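Local coordinates for protein abietadiene synthase, chloroplastic (Abies grandis, PDB 3S9V) that belongs to the terpene synthases and is mainly alpha-helical, with a metal-binding family domain in the later part of the chain, at residues Phe583-Ile586 and Ala587-Arg591; Asp597-Gly600 and Tyr601-Val605. All coordinates share one frame; numbering follows the deposited sequence.

The two contacts follow one another along the chain, interaction 1 in helix 570-594 and interaction 2 at the start of helix 599-621, with a short loop between the two helices. Their centres are about 10 Å apart, and both fall within the range of the metal-binding terpene synthase domain, about 39 Å from the centre of the chain. The loop brings them into touch: Phe-583 CD2 packs 3.8 Å from Ile-602 CG2, Val-598 CG2 lies 3.3 Å from Ala-587 O, and Arg-591 NH2 forms a long, weak ion pair with Asp-597 OD1. The two contacts therefore lie on successive helices that a short loop folds against each other.

Interaction 1 (Phe583-Ile586 and Ala587-Arg591); sequences FNDI and AKEGR
The carbonyls of Phe-583 to Ile-586 accept four hydrogen bonds from the N-H groups of Ala-587 to Gly-590, each N-H bonding to the carbonyl four residues earlier, the regular i to i+4 pattern of an alpha helix. Ala-587 N reaches Phe-583 O at 2.8 Å, Lys-588 N bonds to Asn-584 O, and Gly-590 N to Ile-586 O. The bond from Glu-589 N to Asp-585 O is much straighter, 3.0 Å long with an N-H...O angle of 173°.

Among the charged groups, Asp-585 and Glu-589 stand one turn apart on the same side of the helix. Asp-585 has CG anti to its own N (chi1 179°), which carries the carboxylate forward, while Glu-589 keeps CG beside its N and so back toward the preceding turn. As a result Asp-585 OD2 lies 3.5 Å from Glu-589 OE1, the two carboxylate planes turned by 34°. Like charges this close would probably cost energy, and the salt bridge from Glu-589 OE1 to Lys-522 probably offsets part of it. Lys-588 NZ makes no contact with the aspartate, lying 6.6 Å from Asp-585 OD2 at the end of an extended chain.

The remaining contacts set side-chain carbons against carbonyl oxygens of the preceding turn. Ala-587 CB sits 3.0 Å from Phe-583 O, and the aliphatic start of Lys-588 rests CB against Asp-585 O at 3.4 Å.

Outside this turn, Asn-584 OD1 is hydrogen-bonded to the indole N-H of Trp-560. Phe-583 and Ile-586 are buried against Ile-647 of helix 641-648, and Phe-583 also meets Trp-606 of helix 599-621 edge to face. Helix 570-594 thus turns one side into its neighbours while Lys-588 lies exposed.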
# COMPACT_ATOMS: atom_id res chain seq x y z
N PHE A 583 31.46 15.92 -17.33
CA PHE A 583 30.85 15.15 -18.40
C PHE A 583 31.77 14.38 -19.34
O PHE A 583 31.30 13.47 -20.02
CB PHE A 583 29.85 16.00 -19.16
CG PHE A 583 28.60 16.25 -18.38
CD1 PHE A 583 28.47 17.38 -17.58
CD2 PHE A 583 27.57 15.30 -18.37
CE1 PHE A 583 27.34 17.57 -16.77
CE2 PHE A 583 26.44 15.48 -17.57
CZ PHE A 583 26.33 16.61 -16.76
N ASN A 584 33.05 14.73 -19.39
CA ASN A 584 33.96 13.97 -20.23
C ASN A 584 34.10 12.63 -19.51
O ASN A 584 34.26 11.58 -20.13
CB ASN A 584 35.33 14.63 -20.34
CG ASN A 584 35.42 15.60 -21.50
OD1 ASN A 584 34.76 15.43 -22.53
ND2 ASN A 584 36.26 16.62 -21.34
N ASP A 585 34.02 12.70 -18.18
CA ASP A 585 34.10 11.53 -17.31
C ASP A 585 32.88 10.65 -17.55
O ASP A 585 33.01 9.48 -17.89
CB ASP A 585 34.16 11.99 -15.85
CG ASP A 585 34.22 10.82 -14.87
OD1 ASP A 585 34.28 11.08 -13.65
OD2 ASP A 585 34.20 9.66 -15.32
N ILE A 586 31.69 11.23 -17.37
CA ILE A 586 30.43 10.53 -17.58
C ILE A 586 30.35 10.00 -19.02
O ILE A 586 29.79 8.94 -19.27
CB ILE A 586 29.23 11.47 -17.29
CG1 ILE A 586 29.09 11.64 -15.78
CG2 ILE A 586 27.94 10.95 -17.91
CD1 ILE A 586 28.04 12.65 -15.36
N ALA A 587 30.94 10.73 -19.96
CA ALA A 587 30.92 10.32 -21.36
C ALA A 587 31.76 9.05 -21.55
O ALA A 587 31.37 8.13 -22.26
CB ALA A 587 31.46 11.44 -22.25
N LYS A 588 32.93 9.03 -20.92
CA LYS A 588 33.86 7.91 -21.00
C LYS A 588 33.23 6.65 -20.40
O LYS A 588 33.18 5.61 -21.06
CB LYS A 588 35.14 8.27 -20.25
CG LYS A 588 36.19 7.17 -20.17
CD LYS A 588 37.38 7.66 -19.35
CE LYS A 588 38.40 6.56 -19.14
NZ LYS A 588 39.51 7.02 -18.25
N GLU A 589 32.74 6.75 -19.17
CA GLU A 589 32.11 5.61 -18.52
C GLU A 589 30.85 5.20 -19.29
O GLU A 589 30.52 4.02 -19.37
CB GLU A 589 31.75 5.94 -17.08
CG GLU A 589 32.95 6.13 -16.18
CD GLU A 589 32.53 6.25 -14.72
OE1 GLU A 589 31.84 7.23 -14.37
OE2 GLU A 589 32.90 5.35 -13.92
N GLY A 590 30.16 6.19 -19.85
CA GLY A 590 28.96 5.91 -20.61
C GLY A 590 29.29 5.18 -21.90
O GLY A 590 28.54 4.29 -22.33
N ARG A 591 30.39 5.55 -22.53
CA ARG A 591 30.79 4.90 -23.78
C ARG A 591 31.13 3.43 -23.52
O ARG A 591 30.85 2.56 -24.36
CB ARG A 591 32.01 5.61 -24.38
CG ARG A 591 32.56 4.91 -25.61
CD ARG A 591 33.66 5.70 -26.30
NE ARG A 591 34.83 5.96 -25.46
CZ ARG A 591 35.02 7.07 -24.75
NH1 ARG A 591 36.12 7.21 -24.01
NH2 ARG A 591 34.12 8.05 -24.78

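Interaction 2 (Asp597-Gly600 and Tyr601-Val605)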
# COMPACT_ATOMS: atom_id res chain seq x y z
N ASP A 597 30.05 5.60 -28.66
CA ASP A 597 30.30 6.93 -28.12
C ASP A 597 28.97 7.60 -27.75
O ASP A 597 27.99 7.54 -28.50
CB ASP A 597 31.06 7.80 -29.13
CG ASP A 597 31.49 9.12 -28.54
OD1 ASP A 597 32.14 9.11 -27.47
OD2 ASP A 597 31.18 10.17 -29.13
N VAL A 598 28.95 8.22 -26.58
CA VAL A 598 27.76 8.87 -26.08
C VAL A 598 27.92 10.37 -25.87
O VAL A 598 27.05 11.01 -25.27
CB VAL A 598 27.34 8.25 -24.75
CG1 VAL A 598 27.11 6.76 -24.94
CG2 VAL A 598 28.43 8.48 -23.72
N LEU A 599 29.02 10.93 -26.36
CA LEU A 599 29.25 12.36 -26.20
C LEU A 599 28.25 13.17 -27.02
O LEU A 599 27.74 14.19 -26.55
CB LEU A 599 30.69 12.71 -26.61
CG LEU A 599 31.14 14.16 -26.37
CD1 LEU A 599 30.84 14.60 -24.95
CD2 LEU A 599 32.63 14.25 -26.64
N GLY A 600 27.97 12.72 -28.24
CA GLY A 600 27.01 13.43 -29.07
C GLY A 600 25.65 13.46 -28.40
O GLY A 600 24.95 14.48 -28.42
N TYR A 601 25.29 12.33 -27.81
CA TYR A 601 24.02 12.16 -27.10
C TYR A 601 23.92 13.13 -25.93
O TYR A 601 22.93 13.85 -25.77
CB TYR A 601 23.92 10.71 -26.61
CG TYR A 601 22.74 10.40 -25.72
CD1 TYR A 601 21.50 10.08 -26.25
CD2 TYR A 601 22.88 10.42 -24.33
CE1 TYR A 601 20.41 9.79 -25.43
CE2 TYR A 601 21.80 10.13 -23.50
CZ TYR A 601 20.57 9.81 -24.06
OH TYR A 601 19.51 9.52 -23.23
N ILE A 602 24.97 13.14 -25.11
CA ILE A 602 25.05 14.01 -23.95
C ILE A 602 25.01 15.48 -24.36
O ILE A 602 24.41 16.31 -23.66
CB ILE A 602 26.34 13.71 -23.15
CG1 ILE A 602 26.23 12.31 -22.54
CG2 ILE A 602 26.54 14.73 -22.04
CD1 ILE A 602 27.35 11.96 -21.59
N GLN A 603 25.64 15.80 -25.49
CA GLN A 603 25.66 17.19 -25.97
C GLN A 603 24.28 17.63 -26.43
O GLN A 603 23.87 18.76 -26.18
CB GLN A 603 26.64 17.35 -27.13
CG GLN A 603 28.09 17.05 -26.80
CD GLN A 603 29.01 17.23 -28.00
OE1 GLN A 603 30.09 16.64 -28.06
NE2 GLN A 603 28.58 18.05 -28.96
N ASN A 604 23.57 16.74 -27.10
CA ASN A 604 22.24 17.05 -27.59
C ASN A 604 21.27 17.19 -26.41
O ASN A 604 20.42 18.08 -26.41
CB ASN A 604 21.76 15.95 -28.55
CG ASN A 604 20.50 16.33 -29.29
OD1 ASN A 604 19.46 15.68 -29.14
ND2 ASN A 604 20.58 17.39 -30.09
N VAL A 605 21.40 16.33 -25.41
CA VAL A 605 20.54 16.42 -24.24
C VAL A 605 20.69 17.83 -23.67
O VAL A 605 19.70 18.51 -23.42
CB VAL A 605 20.92 15.40 -23.15
CG1 VAL A 605 20.14 15.70 -21.85
CG2 VAL A 605 20.61 13.99 -23.63
O HOH W 1 26.49 10.09 -28.80
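Tyr-601, first in its segment, is joined to Asp-597 through a water. Tyr-601 N donates to the water at 2.7 Å, and the same water donates to Asp-597 O, 3.0 Å away. The tyrosine side chain leaves with CG anti to the backbone N (chi1 173°), and Val-598 O lies at the ring edge, near the ring plane. Val-605 CG2 covers part of one face, 4.0 Å above the ring plane and offset toward the rim, and the hydroxyl is hydrogen-bonded to Leu-646 O.

Ile-602 gives the first i to i+4 backbone bond of the helix, from its N to Val-598 O at 3.0 Å and 164°. With CG1 beside its own N, the branch runs back over the same carbonyl, and Ile-602 CD1 ends 4.2 Å from Val-598 CG2, a loose apolar contact between the N-cap residue and the following turn. Ile-602 also packs on Ile-586 of helix 570-594.

Gln-603 N bonds to Leu-599 O, although the position of that oxygen is less certain. The extended glutamine chain crosses Leu-599 at an angle, in a placing that is itself doubtful, and both side chains rest on Trp-560 as well. Asn-604 N then bonds to Gly-600 O at 3.0 Å, its side chain leading away from the preceding turn.

The chemistry is that of a helix start. Valine at the N-cap has no polar side-chain group to bind an early N-H, and a bound water bridging to the loop carbonyl of Asp-597 meets that of Tyr-601 instead. The side chains add one loose apolar pair, Val-598 with Ile-602, and contacts of carbon atoms with oxygens, so the hydrogen bonds across this turn come from the backbone and the water.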